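Lantibiotic dehydratase (Microbispora corallina, PDB 5EHK) probably dehydrates serine and threonine residues of the NAI-107 precursor peptide in a tRNA-dependent reaction, as a class I lantibiotic dehydratase built from glutamylation and elimination regions. Local coordinates at residues 717-727 with 736-744; 958-969 with 1070-1081. All blocks are in the same frame, centred on the assembly; numbering follows the deposited sequence.

Contact 1 (717-727 with 736-744) and contact 2 (958-969 with 1070-1081) lie on opposite sides of the chain's centre, their own centres about 74 Å apart and their nearest atoms about 55 Å apart, so neither can touch the other. Contact 1 falls within the N-terminal family region, which by analogy with related dehydratases probably carries out tRNA-dependent glutamylation; contact 2 falls within the C-terminal region, probably that of glutamate elimination. The architectures differ too: contact 1 closes the open end of a beta hairpin with only eight intervening residues, whereas contact 2 packs two segments separated by 100 residues. The second subunit reaches contact 1 at Glu-720 and Trp-721, but not contact 2.

Contact 1: residues 717-727 with 736-744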
loop_
_atom_site.group_PDB
_atom_site.type_symbol
_atom_site.label_atom_id
_atom_site.label_comp_id
_atom_site.label_asym_id
_atom_site.label_seq_id
_atom_site.Cartn_x
_atom_site.Cartn_y
_atom_site.Cartn_z
ATOM N N TRP A 717 -22.391 -18.425 -27.412
ATOM C CA TRP A 717 -21.034 -18.048 -27.021
ATOM C C TRP A 717 -20.008 -18.477 -28.060
ATOM O O TRP A 717 -19.125 -17.709 -28.421
ATOM C CB TRP A 717 -20.666 -18.652 -25.666
ATOM C CG TRP A 717 -19.211 -18.429 -25.255
ATOM C CD1 TRP A 717 -18.653 -17.265 -24.802
ATOM C CD2 TRP A 717 -18.157 -19.409 -25.236
ATOM N NE1 TRP A 717 -17.320 -17.457 -24.515
ATOM C CE2 TRP A 717 -16.992 -18.761 -24.771
ATOM C CE3 TRP A 717 -18.087 -20.765 -25.568
ATOM C CZ2 TRP A 717 -15.778 -19.426 -24.630
ATOM C CZ3 TRP A 717 -16.884 -21.421 -25.430
ATOM C CH2 TRP A 717 -15.743 -20.753 -24.962
ATOM N N ARG A 718 -20.114 -19.719 -28.513
ATOM C CA ARG A 718 -19.170 -20.264 -29.477
ATOM C C ARG A 718 -19.113 -19.441 -30.759
ATOM O O ARG A 718 -18.037 -19.176 -31.291
ATOM C CB ARG A 718 -19.501 -21.719 -29.787
ATOM C CG ARG A 718 -18.297 -22.628 -29.704
ATOM C CD ARG A 718 -18.681 -24.094 -29.506
ATOM N NE ARG A 718 -19.212 -24.732 -30.710
ATOM C CZ ARG A 718 -18.517 -24.918 -31.828
ATOM N NH1 ARG A 718 -17.264 -24.487 -31.914
ATOM N NH2 ARG A 718 -19.076 -25.519 -32.871
ATOM N N ALA A 719 -20.270 -19.013 -31.244
ATOM C CA ALA A 719 -20.321 -18.279 -32.501
ATOM C C ALA A 719 -20.066 -16.772 -32.314
ATOM O O ALA A 719 -19.680 -16.082 -33.251
ATOM C CB ALA A 719 -21.649 -18.518 -33.183
ATOM N N GLU A 720 -20.255 -16.274 -31.096
ATOM C CA GLU A 720 -20.097 -14.854 -30.810
ATOM C C GLU A 720 -18.636 -14.395 -30.723
ATOM O O GLU A 720 -18.336 -13.201 -30.906
ATOM C CB GLU A 720 -20.806 -14.501 -29.508
ATOM C CG GLU A 720 -20.748 -13.021 -29.156
ATOM C CD GLU A 720 -21.285 -12.765 -27.772
ATOM O OE1 GLU A 720 -21.883 -13.718 -27.218
ATOM O OE2 GLU A 720 -21.081 -11.643 -27.233
ATOM N N TRP A 721 -17.729 -15.322 -30.410
ATOM C CA TRP A 721 -16.325 -14.953 -30.226
ATOM C C TRP A 721 -15.439 -15.791 -31.136
ATOM O O TRP A 721 -14.211 -15.638 -31.133
ATOM C CB TRP A 721 -15.907 -15.122 -28.762
ATOM C CG TRP A 721 -16.719 -14.301 -27.824
ATOM C CD1 TRP A 721 -17.670 -14.749 -26.957
ATOM C CD2 TRP A 721 -16.680 -12.882 -27.675
ATOM N NE1 TRP A 721 -18.214 -13.697 -26.265
ATOM C CE2 TRP A 721 -17.626 -12.538 -26.697
ATOM C CE3 TRP A 721 -15.937 -11.871 -28.274
ATOM C CZ2 TRP A 721 -17.842 -11.227 -26.304
ATOM C CZ3 TRP A 721 -16.155 -10.573 -27.888
ATOM C CH2 TRP A 721 -17.102 -10.259 -26.912
ATOM N N ASN A 722 -16.083 -16.638 -31.938
ATOM C CA ASN A 722 -15.407 -17.517 -32.886
ATOM C C ASN A 722 -14.547 -18.578 -32.182
ATOM O O ASN A 722 -13.392 -18.813 -32.537
ATOM C CB ASN A 722 -14.566 -16.714 -33.885
ATOM C CG ASN A 722 -14.128 -17.545 -35.092
ATOM O OD1 ASN A 722 -14.786 -18.522 -35.493
ATOM N ND2 ASN A 722 -12.976 -17.184 -35.648
ATOM N N VAL A 723 -15.150 -19.245 -31.207
ATOM C CA VAL A 723 -14.495 -20.308 -30.470
ATOM C C VAL A 723 -14.529 -21.570 -31.303
ATOM O O VAL A 723 -15.593 -21.991 -31.768
ATOM C CB VAL A 723 -15.209 -20.558 -29.112
ATOM C CG1 VAL A 723 -14.586 -21.712 -28.335
ATOM C CG2 VAL A 723 -15.240 -19.290 -28.301
ATOM N N PRO A 724 -13.360 -22.187 -31.490
ATOM C CA PRO A 724 -13.236 -23.464 -32.193
ATOM C C PRO A 724 -14.053 -24.582 -31.552
ATOM O O PRO A 724 -14.558 -24.451 -30.435
ATOM C CB PRO A 724 -11.732 -23.763 -32.121
ATOM C CG PRO A 724 -11.189 -22.837 -31.078
ATOM C CD PRO A 724 -12.049 -21.625 -31.144
ATOM N N ARG A 725 -14.198 -25.682 -32.276
ATOM C CA ARG A 725 -14.977 -26.802 -31.777
ATOM C C ARG A 725 -14.180 -27.491 -30.667
ATOM O O ARG A 725 -14.743 -27.953 -29.671
ATOM C CB ARG A 725 -15.318 -27.742 -32.936
ATOM C CG ARG A 725 -16.168 -28.943 -32.604
ATOM C CD ARG A 725 -16.387 -29.756 -33.866
ATOM N NE ARG A 725 -15.119 -30.267 -34.395
ATOM C CZ ARG A 725 -14.574 -31.429 -34.043
ATOM N NH1 ARG A 725 -15.195 -32.207 -33.176
ATOM N NH2 ARG A 725 -13.416 -31.817 -34.553
ATOM N N ARG A 726 -12.860 -27.528 -30.829
ATOM C CA ARG A 726 -11.987 -28.091 -29.795
ATOM C C ARG A 726 -11.270 -27.004 -29.003
ATOM O O ARG A 726 -10.692 -26.053 -29.570
ATOM C CB ARG A 726 -10.980 -29.093 -30.373
ATOM C CG ARG A 726 -11.568 -30.458 -30.729
ATOM C CD ARG A 726 -10.692 -31.187 -31.741
ATOM N NE ARG A 726 -10.661 -30.476 -33.017
ATOM C CZ ARG A 726 -9.939 -30.839 -34.073
ATOM N NH1 ARG A 726 -9.142 -31.898 -34.011
ATOM N NH2 ARG A 726 -9.996 -30.116 -35.180
ATOM N N VAL A 727 -11.323 -27.152 -27.683
ATOM C CA VAL A 727 -10.687 -26.202 -26.792
ATOM C C VAL A 727 -9.953 -26.948 -25.695
ATOM O O VAL A 727 -10.266 -28.092 -25.383
ATOM C CB VAL A 727 -11.694 -25.205 -26.173
ATOM C CG1 VAL A 727 -12.287 -24.301 -27.249
ATOM C CG2 VAL A 727 -12.783 -25.941 -25.448
ATOM N N LEU A 736 -7.773 -29.438 -19.811
ATOM C CA LEU A 736 -8.872 -30.311 -20.213
ATOM C C LEU A 736 -9.222 -30.195 -21.700
ATOM O O LEU A 736 -9.847 -29.224 -22.134
ATOM C CB LEU A 736 -10.086 -30.075 -19.326
ATOM C CG LEU A 736 -10.947 -31.308 -19.069
ATOM C CD1 LEU A 736 -10.065 -32.494 -18.718
ATOM C CD2 LEU A 736 -11.971 -31.040 -17.960
ATOM N N LEU A 737 -8.785 -31.192 -22.475
ATOM C CA LEU A 737 -9.035 -31.244 -23.914
ATOM C C LEU A 737 -10.471 -31.651 -24.142
ATOM O O LEU A 737 -10.855 -32.790 -23.869
ATOM C CB LEU A 737 -8.129 -32.292 -24.569
ATOM C CG LEU A 737 -7.579 -32.043 -25.978
ATOM C CD1 LEU A 737 -8.496 -31.133 -26.768
ATOM C CD2 LEU A 737 -6.188 -31.454 -25.911
ATOM N N LEU A 738 -11.263 -30.725 -24.664
ATOM C CA LEU A 738 -12.684 -30.994 -24.850
ATOM C C LEU A 738 -13.067 -30.816 -26.309
ATOM O O LEU A 738 -12.668 -29.845 -26.954
ATOM C CB LEU A 738 -13.566 -30.088 -23.976
ATOM C CG LEU A 738 -13.451 -30.105 -22.450
ATOM C CD1 LEU A 738 -14.326 -29.001 -21.890
ATOM C CD2 LEU A 738 -13.804 -31.467 -21.847
ATOM N N ASP A 739 -13.822 -31.778 -26.829
ATOM C CA ASP A 739 -14.478 -31.610 -28.111
ATOM C C ASP A 739 -15.905 -31.085 -27.890
ATOM O O ASP A 739 -16.763 -31.817 -27.375
ATOM C CB ASP A 739 -14.475 -32.945 -28.857
ATOM C CG ASP A 739 -14.762 -32.789 -30.335
ATOM O OD1 ASP A 739 -15.714 -32.058 -30.693
ATOM O OD2 ASP A 739 -14.002 -33.359 -31.149
ATOM N N LEU A 740 -16.168 -29.845 -28.320
ATOM C CA LEU A 740 -17.455 -29.211 -28.020
ATOM C C LEU A 740 -18.583 -29.635 -28.954
ATOM O O LEU A 740 -19.710 -29.138 -28.843
ATOM C CB LEU A 740 -17.352 -27.683 -27.998
ATOM C CG LEU A 740 -16.497 -27.082 -26.884
ATOM C CD1 LEU A 740 -16.733 -25.576 -26.744
ATOM C CD2 LEU A 740 -16.716 -27.820 -25.575
ATOM N N ASP A 741 -18.277 -30.557 -29.863
ATOM C CA ASP A 741 -19.294 -31.166 -30.713
ATOM C C ASP A 741 -19.876 -32.331 -29.923
ATOM O O ASP A 741 -21.079 -32.602 -29.962
ATOM C CB ASP A 741 -18.664 -31.663 -32.027
ATOM C CG ASP A 741 -19.591 -31.498 -33.255
ATOM O OD1 ASP A 741 -20.835 -31.639 -33.126
ATOM O OD2 ASP A 741 -19.056 -31.229 -34.359
ATOM N N ASP A 742 -18.999 -33.011 -29.199
ATOM C CA ASP A 742 -19.383 -34.111 -28.330
ATOM C C ASP A 742 -20.389 -33.703 -27.246
ATOM O O ASP A 742 -20.226 -32.683 -26.585
ATOM C CB ASP A 742 -18.139 -34.722 -27.705
ATOM C CG ASP A 742 -18.417 -36.040 -27.038
ATOM O OD1 ASP A 742 -19.438 -36.168 -26.337
ATOM O OD2 ASP A 742 -17.614 -36.965 -27.230
ATOM N N ALA A 743 -21.436 -34.506 -27.079
ATOM C CA ALA A 743 -22.494 -34.196 -26.116
ATOM C C ALA A 743 -22.041 -34.426 -24.674
ATOM O O ALA A 743 -22.391 -33.652 -23.785
ATOM C CB ALA A 743 -23.770 -35.008 -26.423
ATOM N N TRP A 744 -21.259 -35.480 -24.446
ATOM C CA TRP A 744 -20.655 -35.707 -23.132
ATOM C C TRP A 744 -19.659 -34.606 -22.724
ATOM O O TRP A 744 -19.683 -34.137 -21.583
ATOM C CB TRP A 744 -19.931 -37.053 -23.056
ATOM C CG TRP A 744 -20.761 -38.263 -22.761
ATOM C CD1 TRP A 744 -20.857 -39.392 -23.519
ATOM C CD2 TRP A 744 -21.589 -38.481 -21.611
ATOM N NE1 TRP A 744 -21.682 -40.304 -22.908
ATOM C CE2 TRP A 744 -22.155 -39.766 -21.742
ATOM C CE3 TRP A 744 -21.903 -37.717 -20.482
ATOM C CZ2 TRP A 744 -23.020 -40.303 -20.792
ATOM C CZ3 TRP A 744 -22.760 -38.250 -19.543
ATOM C CH2 TRP A 744 -23.311 -39.534 -19.703
HETATM O O HOH W 1 -20.791 -26.721 -29.850
#
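Arg-725 and Asp-739 form a salt bridge at the open end of the antiparallel beta hairpin made by strands 726-730 and 735-739. Arg-725 NH1 lies 2.5 Å from Asp-739 OD1, while its hydrogen bond to OD2 is weak; the guanidinium and carboxylate planes stand 51° apart, so the two groups are not coplanar. With CG of Arg-725 anti to the backbone N (chi1 -178°), the chain crosses Asp-741 obliquely before bending at chi3, and Asp-741 CB sits at the guanidinium edge. Asp-739 OD1 also accepts from Asp-741 N through its anti lone pair, closing an Asx turn: a second partner for this oxygen.

Backbone pairing sets this register: Val-727 and Leu-738 form a hydrogen-bonded pair with two nearly linear bonds, and Leu-740 N donates to Arg-725 O just beyond the strands. Leu-740 directs its CB toward segment 717-727. Its CG meets Val-727 CG2 at 4.1 Å, the two side chains crossing at about a right angle, and its CD1 nears the Trp-717 ring at the edge. Arg-718 slides past Leu-740 in the opposite direction, its CD 3.7 Å from Leu-740 CD1; beyond that carbon, a water accepts weakly from Arg-718 NE and donates to Leu-740 O at 2.8 Å.

Contact 2: residues 958-969 with 1070-1081; sequences AAALADAFGPPA and QLRLVGSLLHMT
Two near-antiparallel helices of the C-terminal region pack here, segments 958-965 and 1070-1081, with axes 9.9 Å apart and N-to-C directions at 151°. Phe-965 and Val-1074 meet at the first helix's C-terminal end in a CH-pi contact: Val-1074 CG2 stands 3.5 Å from the ring centroid and 5° off the ring normal, directly over one face. Phe-965 CG is anti to its backbone N (chi1 -169°), which carries the ring across to the second helix, where Leu-1073 CD2 lies 3.9 Å from Phe-965 CE1. The Trp-996 ring meets Phe-965 nearly perpendicularly.

Within this helix-helix packing, Leu-961 sits one turn earlier and splits its branches. Its CD2 packs 3.9 Å from Leu-1078 CD1 and also against Leu-1077 CB, while CD1 approaches Thr-1081 OG1, a hydroxyl hydrogen-bonded to Asp-930. Leu-1078 CD1 also comes 3.6 Å from Ala-958 O.

Past Gly-966 the chain leaves the helix and returns to Gln-1070, whose carboxamide bonds to both the N and the O of Ala-969. Ala-969 N donates to Gln-1070 OE1 at 2.7 Å, in the carbonyl plane and on a lone pair; Gln-1070 NE2 returns a weak bond to Ala-969 O at 3.3 Å.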
loop_
_atom_site.group_PDB
_atom_site.type_symbol
_atom_site.label_atom_id
_atom_site.label_comp_id
_atom_site.label_asym_id
_atom_site.label_seq_id
_atom_site.Cartn_x
_atom_site.Cartn_y
_atom_site.Cartn_z
ATOM N N ALA A 958 28.338 22.718 6.924
ATOM C CA ALA A 958 29.010 21.593 6.273
ATOM C C ALA A 958 30.463 21.909 5.955
ATOM O O ALA A 958 31.371 21.143 6.310
ATOM C CB ALA A 958 28.306 21.194 5.039
ATOM N N ALA A 959 30.681 23.045 5.297
ATOM C CA ALA A 959 32.014 23.404 4.830
ATOM C C ALA A 959 32.957 23.631 5.994
ATOM O O ALA A 959 34.142 23.269 5.938
ATOM C CB ALA A 959 31.950 24.632 3.969
ATOM N N ALA A 960 32.411 24.201 7.063
ATOM C CA ALA A 960 33.186 24.449 8.269
ATOM C C ALA A 960 33.617 23.141 8.946
ATOM O O ALA A 960 34.725 23.065 9.500
ATOM C CB ALA A 960 32.402 25.309 9.231
ATOM N N LEU A 961 32.753 22.123 8.911
ATOM C CA LEU A 961 33.124 20.825 9.459
ATOM C C LEU A 961 34.209 20.158 8.622
ATOM O O LEU A 961 35.189 19.657 9.161
ATOM C CB LEU A 961 31.904 19.907 9.609
ATOM C CG LEU A 961 32.052 18.637 10.463
ATOM C CD1 LEU A 961 30.728 18.307 11.135
ATOM C CD2 LEU A 961 32.519 17.439 9.643
ATOM N N ALA A 962 34.017 20.142 7.303
ATOM C CA ALA A 962 35.014 19.617 6.367
ATOM C C ALA A 962 36.385 20.236 6.568
ATOM O O ALA A 962 37.376 19.503 6.576
ATOM C CB ALA A 962 34.560 19.808 4.939
ATOM N N ASP A 963 36.444 21.571 6.716
ATOM C CA ASP A 963 37.707 22.267 6.996
ATOM C C ASP A 963 38.253 21.678 8.269
ATOM O O ASP A 963 39.382 21.224 8.308
ATOM C CB ASP A 963 37.528 23.797 7.164
ATOM C CG ASP A 963 38.865 24.599 7.012
ATOM O OD1 ASP A 963 39.390 24.686 5.880
ATOM O OD2 ASP A 963 39.384 25.179 7.992
ATOM N N ALA A 964 37.402 21.591 9.280
ATOM C CA ALA A 964 37.863 21.310 10.633
ATOM C C ALA A 964 38.420 19.899 10.821
ATOM O O ALA A 964 39.390 19.713 11.558
ATOM C CB ALA A 964 36.749 21.597 11.646
ATOM N N PHE A 965 37.853 18.921 10.117
ATOM C CA PHE A 965 38.321 17.545 10.248
ATOM C C PHE A 965 39.800 17.470 9.905
ATOM O O PHE A 965 40.555 16.687 10.502
ATOM C CB PHE A 965 37.538 16.587 9.362
ATOM C CG PHE A 965 37.811 15.137 9.661
ATOM C CD1 PHE A 965 37.145 14.487 10.688
ATOM C CD2 PHE A 965 38.739 14.428 8.925
ATOM C CE1 PHE A 965 37.392 13.153 10.966
ATOM C CE2 PHE A 965 38.995 13.098 9.200
ATOM C CZ PHE A 965 38.324 12.458 10.220
ATOM N N GLY A 966 40.212 18.293 8.947
ATOM C CA GLY A 966 41.609 18.343 8.569
ATOM C C GLY A 966 41.941 17.387 7.445
ATOM O O GLY A 966 41.046 16.762 6.865
ATOM N N PRO A 967 43.244 17.270 7.135
ATOM C CA PRO A 967 43.782 16.453 6.041
ATOM C C PRO A 967 43.329 15.007 6.188
ATOM O O PRO A 967 43.169 14.544 7.309
ATOM C CB PRO A 967 45.293 16.523 6.266
ATOM C CG PRO A 967 45.446 16.838 7.720
ATOM C CD PRO A 967 44.299 17.740 8.048
ATOM N N PRO A 968 43.089 14.318 5.070
ATOM C CA PRO A 968 42.808 12.881 5.090
ATOM C C PRO A 968 43.971 12.031 5.599
ATOM O O PRO A 968 45.037 12.557 5.927
ATOM C CB PRO A 968 42.489 12.561 3.627
ATOM C CG PRO A 968 41.988 13.853 3.051
ATOM C CD PRO A 968 42.788 14.925 3.763
ATOM N N ALA A 969 43.725 10.734 5.751
ATOM C CA ALA A 969 44.795 9.763 5.936
ATOM C C ALA A 969 45.362 9.535 4.545
ATOM O O ALA A 969 44.652 9.747 3.560
ATOM C CB ALA A 969 44.261 8.473 6.517
ATOM N N GLN A 1070 37.475 6.256 6.355
ATOM C CA GLN A 1070 37.477 7.708 6.525
ATOM C C GLN A 1070 36.418 8.415 5.662
ATOM O O GLN A 1070 35.813 9.384 6.118
ATOM C CB GLN A 1070 38.867 8.335 6.341
ATOM C CG GLN A 1070 39.388 8.447 4.920
ATOM C CD GLN A 1070 40.811 8.991 4.881
ATOM O OE1 GLN A 1070 41.303 9.502 5.879
ATOM N NE2 GLN A 1070 41.456 8.928 3.717
ATOM N N LEU A 1071 36.190 7.938 4.436
ATOM C CA LEU A 1071 35.137 8.516 3.587
ATOM C C LEU A 1071 33.728 8.365 4.150
ATOM O O LEU A 1071 32.879 9.230 3.967
ATOM C CB LEU A 1071 35.160 7.947 2.168
ATOM C CG LEU A 1071 35.537 8.868 1.003
ATOM C CD1 LEU A 1071 36.312 10.079 1.446
ATOM C CD2 LEU A 1071 36.301 8.114 -0.061
ATOM N N ARG A 1072 33.473 7.244 4.800
ATOM C CA ARG A 1072 32.184 7.006 5.409
ATOM C C ARG A 1072 32.037 7.803 6.712
ATOM O O ARG A 1072 30.963 8.314 7.015
ATOM C CB ARG A 1072 31.973 5.507 5.642
ATOM C CG ARG A 1072 30.925 5.173 6.706
ATOM C CD ARG A 1072 30.762 3.666 6.816
ATOM N NE ARG A 1072 29.467 3.270 7.365
ATOM C CZ ARG A 1072 28.333 3.226 6.667
ATOM N NH1 ARG A 1072 28.313 3.575 5.383
ATOM N NH2 ARG A 1072 27.212 2.838 7.260
ATOM N N LEU A 1073 33.122 7.905 7.474
ATOM C CA LEU A 1073 33.102 8.616 8.751
ATOM C C LEU A 1073 32.710 10.070 8.568
ATOM O O LEU A 1073 31.703 10.526 9.125
ATOM C CB LEU A 1073 34.485 8.562 9.399
ATOM C CG LEU A 1073 34.704 8.938 10.862
ATOM C CD1 LEU A 1073 36.104 8.489 11.248
ATOM C CD2 LEU A 1073 34.552 10.415 11.145
ATOM N N VAL A 1074 33.529 10.800 7.815
ATOM C CA VAL A 1074 33.305 12.222 7.628
ATOM C C VAL A 1074 31.954 12.433 6.956
ATOM O O VAL A 1074 31.207 13.340 7.329
ATOM C CB VAL A 1074 34.469 12.901 6.857
ATOM C CG1 VAL A 1074 34.248 14.395 6.751
ATOM C CG2 VAL A 1074 35.779 12.652 7.552
ATOM N N GLY A 1075 31.623 11.558 6.009
ATOM C CA GLY A 1075 30.331 11.606 5.349
ATOM C C GLY A 1075 29.200 11.463 6.355
ATOM O O GLY A 1075 28.171 12.129 6.241
ATOM N N SER A 1076 29.388 10.598 7.347
ATOM C CA SER A 1076 28.403 10.445 8.409
ATOM C C SER A 1076 28.330 11.753 9.170
ATOM O O SER A 1076 27.236 12.258 9.437
ATOM C CB SER A 1076 28.789 9.329 9.394
ATOM O OG SER A 1076 28.465 8.042 8.910
ATOM N N LEU A 1077 29.494 12.320 9.481
ATOM C CA LEU A 1077 29.542 13.578 10.211
ATOM C C LEU A 1077 28.871 14.702 9.418
ATOM O O LEU A 1077 28.162 15.519 9.997
ATOM C CB LEU A 1077 30.970 13.935 10.619
ATOM C CG LEU A 1077 31.587 13.217 11.827
ATOM C CD1 LEU A 1077 33.028 13.612 12.017
ATOM C CD2 LEU A 1077 30.809 13.536 13.093
ATOM N N LEU A 1078 29.075 14.744 8.102
ATOM C CA LEU A 1078 28.360 15.722 7.280
ATOM C C LEU A 1078 26.844 15.517 7.324
ATOM O O LEU A 1078 26.079 16.499 7.474
ATOM C CB LEU A 1078 28.846 15.791 5.818
ATOM C CG LEU A 1078 30.159 16.466 5.377
ATOM C CD1 LEU A 1078 30.629 17.637 6.274
ATOM C CD2 LEU A 1078 31.242 15.455 5.169
ATOM N N HIS A 1079 26.422 14.254 7.161
ATOM C CA HIS A 1079 25.000 13.880 7.214
ATOM C C HIS A 1079 24.317 14.300 8.546
ATOM O O HIS A 1079 23.261 14.930 8.538
ATOM C CB HIS A 1079 24.805 12.373 6.950
ATOM C CG HIS A 1079 23.410 11.886 7.210
ATOM N ND1 HIS A 1079 22.297 12.461 6.631
ATOM C CD2 HIS A 1079 22.945 10.898 8.010
ATOM C CE1 HIS A 1079 21.211 11.842 7.054
ATOM N NE2 HIS A 1079 21.575 10.891 7.894
ATOM N N MET A 1080 24.927 13.985 9.683
ATOM C CA MET A 1080 24.336 14.361 10.971
ATOM C C MET A 1080 24.233 15.871 11.204
ATOM O O MET A 1080 23.329 16.323 11.911
ATOM C CB MET A 1080 25.046 13.661 12.144
ATOM C CG MET A 1080 24.809 12.144 12.240
ATOM S SD MET A 1080 23.109 11.598 12.603
ATOM C CE MET A 1080 22.282 11.691 11.037
ATOM N N THR A 1081 25.141 16.648 10.617
ATOM C CA THR A 1081 25.049 18.091 10.750
ATOM C C THR A 1081 23.815 18.547 9.993
ATOM O O THR A 1081 23.078 19.411 10.462
ATOM C CB THR A 1081 26.336 18.830 10.309
ATOM O OG1 THR A 1081 27.202 18.954 11.443
ATOM C CG2 THR A 1081 26.035 20.229 9.861
#